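Local atomic coordinates of probable alginate O-acetylase AlgJ (Pseudomonas putida, PDB entry 4O8V), a protein that probably adds acetyl groups to mannuronate residues of alginate in the periplasm, as part of an inner-membrane complex with AlgI and AlgF. Residues Gly14-Phe20 against Tyr68-Gly73; Val45-Leu49 against Met253-Leu257; Ile60-Arg66 against Phe274-Tyr278. One frame throughout, in Å; residues are numbered along the deposited sequence. Where two conformers were deposited one is given.

Contact 1: residues Gly14-Phe20 against Tyr68-Gly73; sequences GRDQWLF and YTEYLG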
loop_
_atom_site.group_PDB
_atom_site.type_symbol
_atom_site.label_atom_id
_atom_site.label_comp_id
_atom_site.label_asym_id
_atom_site.label_seq_id
_atom_site.Cartn_x
_atom_site.Cartn_y
_atom_site.Cartn_z
ATOM N N GLY A 14 11.272 -13.015 13.714
ATOM C CA GLY A 14 10.109 -13.700 14.252
ATOM C C GLY A 14 10.360 -15.194 14.413
ATOM O O GLY A 14 11.509 -15.641 14.352
ATOM N N ARG A 15 9.295 -15.962 14.641
ATOM C CA ARG A 15 9.399 -17.428 14.741
ATOM C C ARG A 15 9.423 -18.060 13.367
ATOM O O ARG A 15 9.014 -17.425 12.401
ATOM C CB ARG A 15 8.225 -18.024 15.526
ATOM C CG ARG A 15 8.098 -17.568 16.960
ATOM C CD ARG A 15 7.074 -18.438 17.705
ATOM N NE ARG A 15 5.818 -18.503 16.966
ATOM C CZ ARG A 15 5.220 -19.630 16.592
ATOM N NH1 ARG A 15 5.750 -20.801 16.910
ATOM N NH2 ARG A 15 4.089 -19.579 15.900
ATOM N N ASP A 16 9.883 -19.316 13.283
ATOM C CA ASP A 16 9.798 -20.096 12.041
ATOM C C ASP A 16 10.447 -19.372 10.849
ATOM O O ASP A 16 9.945 -19.445 9.710
ATOM C CB ASP A 16 8.324 -20.439 11.704
ATOM C CG ASP A 16 7.753 -21.555 12.581
ATOM O OD1 ASP A 16 8.443 -21.999 13.535
ATOM O OD2 ASP A 16 6.605 -21.992 12.319
ATOM N N GLN A 17 11.565 -18.693 11.108
ATOM C CA GLN A 17 12.317 -17.970 10.074
ATOM C C GLN A 17 11.468 -16.885 9.361
ATOM O O GLN A 17 11.670 -16.594 8.181
ATOM C CB GLN A 17 12.921 -18.954 9.039
ATOM C CG GLN A 17 13.889 -20.002 9.661
ATOM C CD GLN A 17 14.997 -20.495 8.714
ATOM O OE1 GLN A 17 14.752 -20.881 7.565
ATOM N NE2 GLN A 17 16.232 -20.509 9.220
ATOM N N TRP A 18 10.542 -16.269 10.097
ATOM C CA TRP A 18 9.835 -15.069 9.606
ATOM C C TRP A 18 10.665 -13.817 9.954
ATOM O O TRP A 18 11.312 -13.780 11.002
ATOM C CB TRP A 18 8.442 -14.968 10.245
ATOM C CG TRP A 18 7.393 -15.789 9.539
ATOM C CD1 TRP A 18 7.263 -17.160 9.525
ATOM C CD2 TRP A 18 6.341 -15.279 8.732
ATOM N NE1 TRP A 18 6.194 -17.522 8.723
ATOM C CE2 TRP A 18 5.604 -16.379 8.249
ATOM C CE3 TRP A 18 5.940 -13.983 8.374
ATOM C CZ2 TRP A 18 4.495 -16.224 7.401
ATOM C CZ3 TRP A 18 4.836 -13.835 7.543
ATOM C CH2 TRP A 18 4.130 -14.946 7.070
ATOM N N LEU A 19 10.618 -12.803 9.094
ATOM C CA LEU A 19 11.297 -11.524 9.316
ATOM C C LEU A 19 10.275 -10.410 9.256
ATOM O O LEU A 19 9.358 -10.492 8.471
ATOM C CB LEU A 19 12.352 -11.277 8.248
ATOM C CG LEU A 19 13.405 -12.362 8.093
ATOM C CD1 LEU A 19 14.324 -11.994 6.912
ATOM C CD2 LEU A 19 14.194 -12.474 9.380
ATOM N N PHE A 20 10.459 -9.355 10.037
ATOM C CA PHE A 20 9.566 -8.195 9.951
ATOM C C PHE A 20 10.386 -6.920 9.795
ATOM O O PHE A 20 11.555 -6.876 10.191
ATOM C CB PHE A 20 8.682 -8.088 11.195
ATOM C CG PHE A 20 7.746 -9.260 11.403
ATOM C CD1 PHE A 20 6.478 -9.259 10.858
ATOM C CD2 PHE A 20 8.129 -10.347 12.177
ATOM C CE1 PHE A 20 5.598 -10.344 11.071
ATOM C CE2 PHE A 20 7.259 -11.438 12.386
ATOM C CZ PHE A 20 5.994 -11.428 11.831
ATOM N N TYR A 68 0.203 -11.176 10.791
ATOM C CA TYR A 68 0.879 -12.417 11.225
ATOM C C TYR A 68 1.472 -12.328 12.640
ATOM O O TYR A 68 2.639 -12.658 12.876
ATOM C CB TYR A 68 1.952 -12.801 10.184
ATOM C CG TYR A 68 1.324 -13.451 8.973
ATOM C CD1 TYR A 68 0.912 -14.787 9.028
ATOM C CD2 TYR A 68 1.089 -12.725 7.793
ATOM C CE1 TYR A 68 0.301 -15.395 7.943
ATOM C CE2 TYR A 68 0.470 -13.327 6.688
ATOM C CZ TYR A 68 0.072 -14.661 6.777
ATOM O OH TYR A 68 -0.555 -15.266 5.706
ATOM N N THR A 69 0.646 -11.940 13.605
ATOM C CA THR A 69 1.100 -11.848 14.999
ATOM C C THR A 69 1.563 -13.189 15.546
ATOM O O THR A 69 2.336 -13.251 16.516
ATOM C CB THR A 69 -0.002 -11.326 15.932
ATOM O OG1 THR A 69 -1.093 -12.252 15.942
ATOM C CG2 THR A 69 -0.502 -9.982 15.458
ATOM N N GLU A 70 1.104 -14.270 14.923
ATOM C CA GLU A 70 1.425 -15.592 15.441
ATOM C C GLU A 70 2.884 -15.945 15.161
ATOM O O GLU A 70 3.409 -16.906 15.725
ATOM C CB GLU A 70 0.482 -16.662 14.855
ATOM C CG GLU A 70 0.604 -16.895 13.356
ATOM C CD GLU A 70 -0.444 -16.111 12.550
ATOM O OE1 GLU A 70 -0.750 -14.950 12.914
ATOM O OE2 GLU A 70 -0.971 -16.669 11.561
ATOM N N TYR A 71 3.541 -15.168 14.304
ATOM C CA TYR A 71 4.954 -15.415 14.015
ATOM C C TYR A 71 5.861 -14.367 14.648
ATOM O O TYR A 71 7.053 -14.322 14.365
ATOM C CB TYR A 71 5.193 -15.486 12.498
ATOM C CG TYR A 71 4.515 -16.688 11.876
ATOM C CD1 TYR A 71 4.799 -17.972 12.317
ATOM C CD2 TYR A 71 3.578 -16.534 10.855
ATOM C CE1 TYR A 71 4.175 -19.077 11.761
ATOM C CE2 TYR A 71 2.940 -17.632 10.295
ATOM C CZ TYR A 71 3.242 -18.897 10.758
ATOM O OH TYR A 71 2.629 -20.000 10.204
ATOM N N LEU A 72 5.296 -13.535 15.517
ATOM C CA LEU A 72 6.117 -12.659 16.344
ATOM C C LEU A 72 7.063 -13.463 17.217
ATOM O O LEU A 72 6.713 -14.525 17.772
ATOM C CB LEU A 72 5.248 -11.748 17.208
ATOM C CG LEU A 72 4.486 -10.730 16.357
ATOM C CD1 LEU A 72 3.622 -9.867 17.243
ATOM C CD2 LEU A 72 5.453 -9.868 15.539
ATOM N N GLY A 73 8.285 -12.964 17.333
ATOM C CA GLY A 73 9.269 -13.605 18.187
ATOM C C GLY A 73 9.295 -12.970 19.560
ATOM O O GLY A 73 8.251 -12.625 20.114
HETATM O O HOH W 1 4.989 -22.054 10.177
#
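Trp18 lays its indole over the ring of Tyr71, a worked example of how a flat side chain can be shared between two aromatic partners. The two planes lie within 10° of each other, an offset stack with the five-membered ring centroid 3.8 Å from the centroid of Tyr71. Followed outward, CB of Trp18 lies beside CB of Tyr71, CG and CD1 meet Tyr71 CB and CG, NE1 stands over the middle of the phenol ring, and CE2 comes to 3.3 Å from Tyr71 CD2. At the far rim the indole changes partner: CZ3 and CH2 reach Tyr68, CH2 resting above the centre of that ring, 3.7 Å from Tyr68 CG, with the planes 34° apart. Phe20 sets its ring edge towards Tyr71 O, while Leu72 CD2 covers one of its faces.

The polar half belongs to Arg15. Its backbone N donates to Tyr71 O at 2.8 Å. A bend at chi3 (-52°) brings the guanidinium round side-on to Glu70 O, which accepts both NE (3.1 Å) and the straighter NH2 (2.8 Å), in the guanidinium plane. A water bridges Asp16 OD2 and Tyr71 OH. Glu70 itself pairs with Lys110, and Tyr68 OH bonds Val115 N. The chemistry is thus divided: an aromatic cluster, buried at Trp18 and Tyr68, and a more exposed edge where Arg15 bonds to the main-chain oxygens of Glu70 and Tyr71.

Contact 2: residues Val45-Leu49 against Met253-Leu257; sequences VRDTL and MLKYL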
loop_
_atom_site.group_PDB
_atom_site.type_symbol
_atom_site.label_atom_id
_atom_site.label_comp_id
_atom_site.label_asym_id
_atom_site.label_seq_id
_atom_site.Cartn_x
_atom_site.Cartn_y
_atom_site.Cartn_z
ATOM N N VAL A 45 -4.940 16.219 -0.179
ATOM C CA VAL A 45 -4.894 15.451 -1.414
ATOM C C VAL A 45 -6.305 15.041 -1.840
ATOM O O VAL A 45 -6.674 15.215 -3.005
ATOM C CB VAL A 45 -3.999 14.209 -1.267
ATOM C CG1 VAL A 45 -4.265 13.250 -2.400
ATOM C CG2 VAL A 45 -2.512 14.636 -1.210
ATOM N N ARG A 46 -7.095 14.523 -0.903
ATOM C CA ARG A 46 -8.492 14.169 -1.174
ATOM C C ARG A 46 -9.267 15.353 -1.754
ATOM O O ARG A 46 -10.027 15.204 -2.717
ATOM C CB ARG A 46 -9.187 13.685 0.094
ATOM C CG ARG A 46 -10.667 13.380 -0.067
ATOM C CD ARG A 46 -11.521 14.312 0.805
ATOM N NE ARG A 46 -12.949 14.030 0.697
ATOM C CZ ARG A 46 -13.834 14.837 0.112
ATOM N NH1 ARG A 46 -13.437 15.986 -0.410
ATOM N NH2 ARG A 46 -15.118 14.497 0.060
ATOM N N ASP A 47 -9.084 16.522 -1.154
ATOM C CA ASP A 47 -9.827 17.700 -1.592
ATOM C C ASP A 47 -9.357 18.149 -2.987
ATOM O O ASP A 47 -10.173 18.552 -3.834
ATOM C CB ASP A 47 -9.665 18.849 -0.588
ATOM C CG ASP A 47 -10.371 18.593 0.734
ATOM O OD1 ASP A 47 -11.171 17.628 0.859
ATOM O OD2 ASP A 47 -10.132 19.386 1.668
ATOM N N THR A 48 -8.047 18.089 -3.217
ATOM C CA THR A 48 -7.462 18.447 -4.513
ATOM C C THR A 48 -7.981 17.528 -5.641
ATOM O O THR A 48 -8.393 17.998 -6.711
ATOM C CB THR A 48 -5.926 18.375 -4.456
ATOM O OG1 THR A 48 -5.439 19.345 -3.528
ATOM C CG2 THR A 48 -5.304 18.619 -5.822
ATOM N N LEU A 49 -7.977 16.222 -5.386
ATOM C CA LEU A 49 -8.502 15.254 -6.338
ATOM C C LEU A 49 -9.967 15.557 -6.642
ATOM O O LEU A 49 -10.365 15.589 -7.810
ATOM C CB LEU A 49 -8.360 13.825 -5.816
ATOM C CG LEU A 49 -6.906 13.304 -5.778
ATOM C CD1 LEU A 49 -6.825 11.945 -5.073
ATOM C CD2 LEU A 49 -6.349 13.151 -7.177
HETATM N N MSE A 253 2.390 10.527 -4.466
HETATM C CA MSE A 253 1.091 11.181 -4.655
HETATM C C MSE A 253 1.270 12.663 -4.960
HETATM O O MSE A 253 0.597 13.196 -5.847
HETATM C CB MSE A 253 0.184 11.014 -3.440
HETATM C CG MSE A 253 -1.112 11.799 -3.545
HETATM SE SE MSE A 253 -2.218 11.316 -5.119
HETATM C CE MSE A 253 -2.922 9.718 -4.335
ATOM N N LEU A 254 2.180 13.336 -4.251
ATOM C CA LEU A 254 2.392 14.767 -4.544
ATOM C C LEU A 254 2.951 14.963 -5.963
ATOM O O LEU A 254 2.564 15.911 -6.681
ATOM C CB LEU A 254 3.307 15.399 -3.495
ATOM C CG LEU A 254 2.846 15.200 -2.043
ATOM C CD1 LEU A 254 3.875 15.777 -1.066
ATOM C CD2 LEU A 254 1.483 15.841 -1.831
ATOM N N LYS A 255 3.844 14.069 -6.376
ATOM C CA LYS A 255 4.367 14.097 -7.736
ATOM C C LYS A 255 3.241 13.950 -8.749
ATOM O O LYS A 255 3.165 14.696 -9.730
ATOM C CB LYS A 255 5.408 12.994 -7.935
ATOM C CG LYS A 255 5.953 12.884 -9.347
ATOM C CD LYS A 255 7.208 12.026 -9.358
ATOM C CE LYS A 255 7.506 11.476 -10.736
ATOM N NZ LYS A 255 8.700 10.582 -10.690
ATOM N N TYR A 256 2.356 12.991 -8.500
ATOM C CA TYR A 256 1.210 12.768 -9.384
ATOM C C TYR A 256 0.325 14.018 -9.531
ATOM O O TYR A 256 -0.080 14.380 -10.642
ATOM C CB TYR A 256 0.357 11.594 -8.873
ATOM C CG TYR A 256 -0.850 11.364 -9.752
ATOM C CD1 TYR A 256 -0.701 10.989 -11.073
ATOM C CD2 TYR A 256 -2.131 11.542 -9.258
ATOM C CE1 TYR A 256 -1.805 10.787 -11.880
ATOM C CE2 TYR A 256 -3.236 11.354 -10.052
ATOM C CZ TYR A 256 -3.075 10.975 -11.349
ATOM O OH TYR A 256 -4.193 10.777 -12.127
ATOM N N LEU A 257 0.030 14.678 -8.420
ATOM C CA LEU A 257 -0.819 15.872 -8.470
ATOM C C LEU A 257 -0.193 16.993 -9.286
ATOM O O LEU A 257 -0.904 17.817 -9.841
ATOM C CB LEU A 257 -1.113 16.391 -7.062
ATOM C CG LEU A 257 -1.924 15.438 -6.174
ATOM C CD1 LEU A 257 -2.033 16.006 -4.773
ATOM C CD2 LEU A 257 -3.305 15.222 -6.775
#
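Helix segments Val45-Leu49 and Met253-Leu257 run side by side in the same general direction, their axes 11.5 Å apart at closest approach and inclined by 23°, a spacing wide enough for side chains from both to meet in the middle. Val45 uses both of its methyls. CG1, placed anti to the backbone N (chi1 164°), lies 3.7 Å from CG of Met253, a selenomethionine whose chain bends at chi2 and chi3 and brings SE to 3.9 Å from the same methyl. CG2 meets Leu257 CD1 at 3.8 Å and also touches Met253 CG, with Leu254 CD2 more distant.

One turn further on, Leu257 presents its other methyl. CD2 comes to 3.7 Å from Leu49 CD2, the two leucines crossing at about a right angle, and to 4.1 Å from Thr48 CG2. Thr48 thus gives its methyl to the interface while its hydroxyl bonds to Gly44 O in its own helix. With both methyls of Val45 gone, as in an alanine here, Met253 CG and Leu257 CD1 would probably be left facing a gap between the helices.

Strand 269-275 meets the interface through Trp272 and Val270, and Trp292 and Leu296 of helix 290-297 also pack against it. Every touch between the segments is made by carbon or selenium, so these helices are held together by shape and by exclusion of water, with no polar pairing to set their register.

Contact 3: residues Ile60-Arg66 against Phe274-Tyr278; sequences IVPAKAR and FPERY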
loop_
_atom_site.group_PDB
_atom_site.type_symbol
_atom_site.label_atom_id
_atom_site.label_comp_id
_atom_site.label_asym_id
_atom_site.label_seq_id
_atom_site.Cartn_x
_atom_site.Cartn_y
_atom_site.Cartn_z
ATOM N N ILE A 60 -5.491 1.475 2.844
ATOM C CA ILE A 60 -4.592 1.384 4.005
ATOM C C ILE A 60 -4.143 -0.075 4.149
ATOM O O ILE A 60 -4.955 -0.934 4.464
ATOM C CB ILE A 60 -5.286 1.860 5.315
ATOM C CG1 ILE A 60 -5.745 3.320 5.201
ATOM C CG2 ILE A 60 -4.328 1.703 6.533
ATOM C CD1 ILE A 60 -6.703 3.714 6.337
ATOM N N VAL A 61 -2.866 -0.360 3.895
ATOM C CA VAL A 61 -2.378 -1.746 3.997
ATOM C C VAL A 61 -1.999 -2.060 5.439
ATOM O O VAL A 61 -1.196 -1.367 6.039
ATOM C CB VAL A 61 -1.159 -1.993 3.099
ATOM C CG1 VAL A 61 -0.823 -3.512 3.047
ATOM C CG2 VAL A 61 -1.439 -1.465 1.690
ATOM N N PRO A 62 -2.591 -3.111 6.007
ATOM C CA PRO A 62 -2.226 -3.428 7.389
ATOM C C PRO A 62 -0.778 -3.903 7.488
ATOM O O PRO A 62 -0.241 -4.436 6.509
ATOM C CB PRO A 62 -3.200 -4.545 7.760
ATOM C CG PRO A 62 -3.563 -5.187 6.467
ATOM C CD PRO A 62 -3.598 -4.031 5.465
ATOM N N ALA A 63 -0.165 -3.702 8.651
ATOM C CA ALA A 63 1.209 -4.134 8.891
ATOM C C ALA A 63 1.298 -5.655 8.830
ATOM O O ALA A 63 0.378 -6.351 9.267
ATOM C CB ALA A 63 1.688 -3.636 10.231
ATOM N N LYS A 64 2.408 -6.169 8.309
ATOM C CA LYS A 64 2.594 -7.613 8.293
ATOM C C LYS A 64 2.589 -8.131 9.727
ATOM O O LYS A 64 2.046 -9.210 10.014
ATOM C CB LYS A 64 3.893 -8.002 7.588
ATOM C CG LYS A 64 4.049 -9.519 7.440
ATOM C CD LYS A 64 5.185 -9.891 6.519
ATOM C CE LYS A 64 6.393 -10.324 7.286
ATOM N NZ LYS A 64 7.460 -10.837 6.377
ATOM N N ALA A 65 3.162 -7.346 10.642
ATOM C CA ALA A 65 3.210 -7.734 12.057
ATOM C C ALA A 65 1.833 -7.817 12.706
ATOM O O ALA A 65 1.666 -8.470 13.724
ATOM C CB ALA A 65 4.081 -6.770 12.840
ATOM N N ARG A 66 0.857 -7.124 12.139
ATOM C CA ARG A 66 -0.516 -7.163 12.642
ATOM C C ARG A 66 -1.269 -8.360 12.072
ATOM O O ARG A 66 -2.085 -8.963 12.755
ATOM C CB ARG A 66 -1.271 -5.856 12.281
ATOM C CG ARG A 66 -2.711 -5.819 12.782
ATOM C CD ARG A 66 -3.443 -4.497 12.427
ATOM N NE ARG A 66 -2.655 -3.292 12.706
ATOM C CZ ARG A 66 -2.449 -2.780 13.916
ATOM N NH1 ARG A 66 -2.933 -3.388 15.002
ATOM N NH2 ARG A 66 -1.731 -1.665 14.050
ATOM N N PHE A 274 -1.353 2.985 0.801
ATOM C CA PHE A 274 -0.711 3.701 1.903
ATOM C C PHE A 274 -0.578 2.726 3.081
ATOM O O PHE A 274 -1.514 2.558 3.862
ATOM C CB PHE A 274 -1.553 4.942 2.289
ATOM C CG PHE A 274 -0.808 5.985 3.097
ATOM C CD1 PHE A 274 -0.120 5.643 4.257
ATOM C CD2 PHE A 274 -0.797 7.331 2.686
ATOM C CE1 PHE A 274 0.551 6.625 5.008
ATOM C CE2 PHE A 274 -0.111 8.312 3.418
ATOM C CZ PHE A 274 0.571 7.955 4.578
ATOM N N PRO A 275 0.572 2.056 3.202
ATOM C CA PRO A 275 0.726 1.088 4.291
ATOM C C PRO A 275 0.695 1.778 5.673
ATOM O O PRO A 275 1.211 2.890 5.810
ATOM C CB PRO A 275 2.106 0.454 4.016
ATOM C CG PRO A 275 2.335 0.690 2.518
ATOM C CD PRO A 275 1.742 2.084 2.308
ATOM N N GLU A 276 0.104 1.135 6.676
ATOM C CA GLU A 276 -0.150 1.822 7.943
ATOM C C GLU A 276 1.110 2.365 8.635
ATOM O O GLU A 276 1.065 3.438 9.230
ATOM C CB GLU A 276 -0.921 0.906 8.905
ATOM C CG GLU A 276 -0.140 -0.302 9.411
ATOM C CD GLU A 276 -0.758 -0.953 10.646
ATOM O OE1 GLU A 276 -0.517 -0.473 11.777
ATOM O OE2 GLU A 276 -1.458 -1.971 10.495
ATOM N N ARG A 277 2.238 1.660 8.530
ATOM C CA ARG A 277 3.435 2.044 9.267
ATOM C C ARG A 277 4.003 3.402 8.850
ATOM O O ARG A 277 4.811 3.969 9.569
ATOM C CB ARG A 277 4.530 0.978 9.113
ATOM C CG ARG A 277 5.240 0.978 7.741
ATOM C CD ARG A 277 6.200 -0.224 7.677
ATOM N NE ARG A 277 7.123 -0.232 6.541
ATOM C CZ ARG A 277 6.929 -0.960 5.442
ATOM N NH1 ARG A 277 5.828 -1.691 5.324
ATOM N NH2 ARG A 277 7.822 -0.947 4.459
ATOM N N TYR A 278 3.590 3.904 7.689
ATOM C CA TYR A 278 4.088 5.194 7.201
ATOM C C TYR A 278 3.390 6.394 7.830
ATOM O O TYR A 278 3.871 7.515 7.701
ATOM C CB TYR A 278 3.945 5.297 5.674
ATOM C CG TYR A 278 4.921 4.432 4.906
ATOM C CD1 TYR A 278 6.261 4.802 4.773
ATOM C CD2 TYR A 278 4.504 3.238 4.331
ATOM C CE1 TYR A 278 7.158 4.000 4.078
ATOM C CE2 TYR A 278 5.388 2.434 3.640
ATOM C CZ TYR A 278 6.710 2.817 3.511
ATOM O OH TYR A 278 7.579 1.998 2.812
#
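Glu276 carries this contact, its carboxylate lying edge to edge with the guanidinium of Arg66, the two planes only 3° apart. The grip is side-on and takes one nitrogen to each oxygen: NE of Arg66 donates to OE2 at 2.8 Å and NH2 to OE1 at 2.8 Å, both nearly straight and each reaching a syn lone pair. OE2 accepts a second donor, Ala63 N, also at 2.8 Å, which approaches from above the carboxylate plane. With CG between the backbone N and the carbonyl carbon (chi1 68°) and an extended chain beyond it, Glu276 passes beside Ala63 CB, 3.6 Å from OE2, to reach Arg66. Three donors thus satisfy this buried carboxylate and fix its rotation, probably favouring its ionised form. Tyr85 and Leu84 of helix 84-94 pack against Glu276, and the arginine has further partners in the main-chain oxygens of His81 and Asp82.

The strand end is looser. Glu276 N still bonds to Val61 O at 2.9 Å, but the bond from Val61 N to Phe274 O is longer, at 3.2 Å. Val61 and Pro275 merely touch, CB to CB at 4.2 Å.

The setting is the C-terminal end of two neighbouring parallel strands, where chains leave a central sheet and turn into helical segments, with Ala63 at the N-cap position of helix 64-67. In SGNH hydrolase-like folds the active site lies at such strand ends; here the side chain of Pro275 is about 7 Å from those of Ser218 and His122, the probable nucleophile and proton acceptor.

In the fold
The three contacts lie within one SGNH hydrolase-like domain and interleave along the chain: the first segments of contacts 1, 2 and 3 come in that order, then Tyr68-Gly73, and only some 180 residues later Met253-Leu257 and Phe274-Tyr278. Contact 3 joins strands 55-61 and 269-275 of the parallel sheet. The centres of contacts 1 and 3 are about 16 Å apart, and the two touch through Lys64, whose NZ bonds Leu19 O. Contact 2, its centre about 21 Å from that of contact 3, packs helices against strand 269-275; the centres of contacts 1 and 2 are about 36 Å apart. Contact 1 joins two early segments, whereas contacts 2 and 3 tie early chain to late, contact 3 close to the probable catalytic residues.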